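Local coordinates for citrate synthase (Metallosphaera sedula, PDB 6ABX), which probably catalyses the condensation of acetyl-CoA with oxaloacetate and water to give citrate and CoA in the tricarboxylic acid cycle, at residues 257-260 with 261-265. Sequence-based numbering, arbitrary orientation.
Sequences KTMD and PRAKI
The carboxylate of Asp-260 meets the guanidinium of Arg-262 edge to edge, the two planes only 26° apart, so neither group covers a face of the other. The grip is side-on and bidentate. Arg-262 NE reaches Asp-260 OD1 at 3.0 Å, almost straight (174°) and on the syn lone pair, while Arg-262 NH1 meets Asp-260 OD2 at 2.8 Å, somewhat tilted from both planes. Asp-260 OD1 has a second task: it accepts from Arg-262 N at 2.9 Å, a donor standing above the carboxylate plane. Asp-260 occupies the N-cap position of helix 261-270, and this is its capping bond; one side chain thus holds both the backbone and the head group of the same arginine. The geometry follows from Asp-260 CG lying anti to its own nitrogen (chi1 179°), beside the carbonyl carbon and hence near the first turn, and from the bend of Arg-262 at chi3, which brings NE and NH1 alongside the carboxylate. An asparagine here could still cap the helix, but would probably lose one of the two acceptors and the negative charge that pair with NE and NH1, leaving the guanidinium freer to turn. Regular helix bonding starts with Lys-264 N to Asp-260 O at 3.1 Å. Next to this bond, Met-259 CE lies 3.8 Å from Ala-263 CB and 3.6 Å from Lys-264 N, laying an apolar methyl against the first turn. Holding NE and NH1 leaves NH2 to hydrogen-bond a bound citrate, consistent with Asp-260 acting as a second-shell residue that positions Arg-262, an oxaloacetate-binding residue that also touches His-179. Asp-260 OD2 takes a further bond from Val-306 N, tying the helix start to the 304-306 loop, while Pro-261 packs on Phe-35 of helix 34-40 and on Leu-27 of strand 26-29.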
ATOM      1  N   LYS A 257      16.320  23.574   2.830  1.00 26.59           N
ATOM      2  CA  LYS A 257      16.191  25.024   2.815  1.00 34.17           C
ATOM      3  C   LYS A 257      17.386  25.611   2.066  1.00 31.65           C
ATOM      4  O   LYS A 257      17.686  26.778   2.173  1.00 31.12           O
ATOM      5  CB  LYS A 257      15.992  25.491   4.265  1.00 36.08           C
ATOM      6  CG  LYS A 257      14.614  25.154   4.843  1.00 42.84           C
ATOM      7  CD  LYS A 257      13.475  25.272   3.821  1.00 46.22           C
ATOM      8  CE  LYS A 257      12.091  24.878   4.300  1.00 51.16           C
ATOM      9  NZ  LYS A 257      12.107  23.684   5.182  1.00 58.19           N
ATOM     10  N   THR A 258      18.019  24.756   1.257  1.00 28.56           N
ATOM     11  CA  THR A 258      19.071  25.083   0.368  1.00 26.70           C
ATOM     12  C   THR A 258      19.033  24.038  -0.758  1.00 24.34           C
ATOM     13  O   THR A 258      18.101  23.235  -0.820  1.00 22.16           O
ATOM     14  CB  THR A 258      20.401  25.146   1.122  1.00 32.56           C
ATOM     15  OG1 THR A 258      21.328  25.793   0.243  1.00 36.19           O
ATOM     16  CG2 THR A 258      20.876  23.776   1.550  1.00 34.53           C
ATOM     17  N   MET A 259      20.011  24.098  -1.651  1.00 23.14           N
ATOM     18  CA  MET A 259      20.137  23.152  -2.790  1.00 26.15           C
ATOM     19  C   MET A 259      20.043  21.746  -2.202  1.00 20.65           C
ATOM     20  O   MET A 259      20.682  21.481  -1.205  1.00 19.97           O
ATOM     21  CB  MET A 259      21.498  23.321  -3.481  1.00 29.93           C
ATOM     22  CG  MET A 259      21.726  22.363  -4.654  1.00 35.50           C
ATOM     23  SD  MET A 259      21.317  23.141  -6.222  1.00 40.85           S
ATOM     24  CE  MET A 259      21.885  21.933  -7.417  1.00 33.96           C
ATOM     25  N   ASP A 260      19.175  20.893  -2.758  1.00 17.84           N
ATOM     26  CA  ASP A 260      19.129  19.490  -2.363  1.00 16.49           C
ATOM     27  C   ASP A 260      20.498  18.878  -2.643  1.00 15.05           C
ATOM     28  O   ASP A 260      21.020  18.958  -3.738  1.00 14.30           O
ATOM     29  CB  ASP A 260      18.002  18.821  -3.133  1.00 16.28           C
ATOM     30  CG  ASP A 260      17.741  17.343  -2.927  1.00 15.78           C
ATOM     31  OD1 ASP A 260      18.633  16.607  -2.453  1.00 14.18           O
ATOM     32  OD2 ASP A 260      16.598  16.960  -3.201  1.00 16.60           O
ATOM     33  N   PRO A 261      21.150  18.185  -1.688  1.00 15.78           N
ATOM     34  CA  PRO A 261      22.474  17.627  -1.967  1.00 16.06           C
ATOM     35  C   PRO A 261      22.468  16.615  -3.121  1.00 15.12           C
ATOM     36  O   PRO A 261      23.464  16.500  -3.851  1.00 14.68           O
ATOM     37  CB  PRO A 261      22.837  16.883  -0.673  1.00 15.87           C
ATOM     38  CG  PRO A 261      21.524  16.723   0.065  1.00 17.04           C
ATOM     39  CD  PRO A 261      20.676  17.920  -0.330  1.00 16.27           C
ATOM     40  N   ARG A 262      21.330  15.927  -3.288  1.00 13.04           N
ATOM     41  CA  ARG A 262      21.204  14.940  -4.368  1.00 13.40           C
ATOM     42  C   ARG A 262      21.206  15.667  -5.713  1.00 13.48           C
ATOM     43  O   ARG A 262      21.783  15.179  -6.706  1.00 12.29           O
ATOM     44  CB  ARG A 262      19.946  14.101  -4.176  1.00 13.91           C
ATOM     45  CG  ARG A 262      19.881  13.327  -2.862  1.00 13.29           C
ATOM     46  CD  ARG A 262      18.523  12.731  -2.590  1.00 13.48           C
ATOM     47  NE  ARG A 262      17.537  13.782  -2.364  1.00 13.41           N
ATOM     48  CZ  ARG A 262      16.242  13.563  -2.188  1.00 13.95           C
ATOM     49  NH1 ARG A 262      15.404  14.594  -2.171  1.00 13.65           N
ATOM     50  NH2 ARG A 262      15.780  12.323  -2.135  1.00 13.75           N
ATOM     51  N   ALA A 263      20.607  16.864  -5.773  1.00 13.50           N
ATOM     52  CA  ALA A 263      20.641  17.674  -6.994  1.00 14.36           C
ATOM     53  C   ALA A 263      22.061  18.156  -7.322  1.00 14.26           C
ATOM     54  O   ALA A 263      22.469  18.200  -8.483  1.00 15.27           O
ATOM     55  CB  ALA A 263      19.699  18.878  -6.890  1.00 14.18           C
ATOM     56  N   LYS A 264      22.785  18.589  -6.297  1.00 14.54           N
ATOM     57  CA  LYS A 264      24.167  19.054  -6.471  1.00 16.58           C
ATOM     58  C   LYS A 264      25.006  17.929  -7.065  1.00 14.47           C
ATOM     59  O   LYS A 264      25.823  18.135  -7.980  1.00 14.24           O
ATOM     60  CB  LYS A 264      24.713  19.468  -5.120  1.00 20.62           C
ATOM     61  CG  LYS A 264      26.124  20.025  -5.137  1.00 25.79           C
ATOM     62  CD  LYS A 264      26.383  20.873  -3.885  1.00 33.59           C
ATOM     63  CE  LYS A 264      26.003  22.332  -4.087  1.00 47.01           C
ATOM     64  NZ  LYS A 264      27.069  23.245  -3.604  1.00 52.12           N
ATOM     65  N   ILE A 265      24.812  16.717  -6.534  1.00 14.11           N
ATOM     66  CA  ILE A 265      25.631  15.596  -6.963  1.00 14.08           C
ATOM     67  C   ILE A 265      25.269  15.215  -8.396  1.00 13.73           C
ATOM     68  O   ILE A 265      26.140  15.004  -9.257  1.00 14.81           O
ATOM     69  CB  ILE A 265      25.513  14.402  -5.993  1.00 13.05           C
ATOM     70  CG1 ILE A 265      26.078  14.765  -4.620  1.00 13.63           C
ATOM     71  CG2 ILE A 265      26.158  13.186  -6.581  1.00 13.68           C
ATOM     72  CD1 ILE A 265      25.716  13.808  -3.537  1.00 13.04           C
TER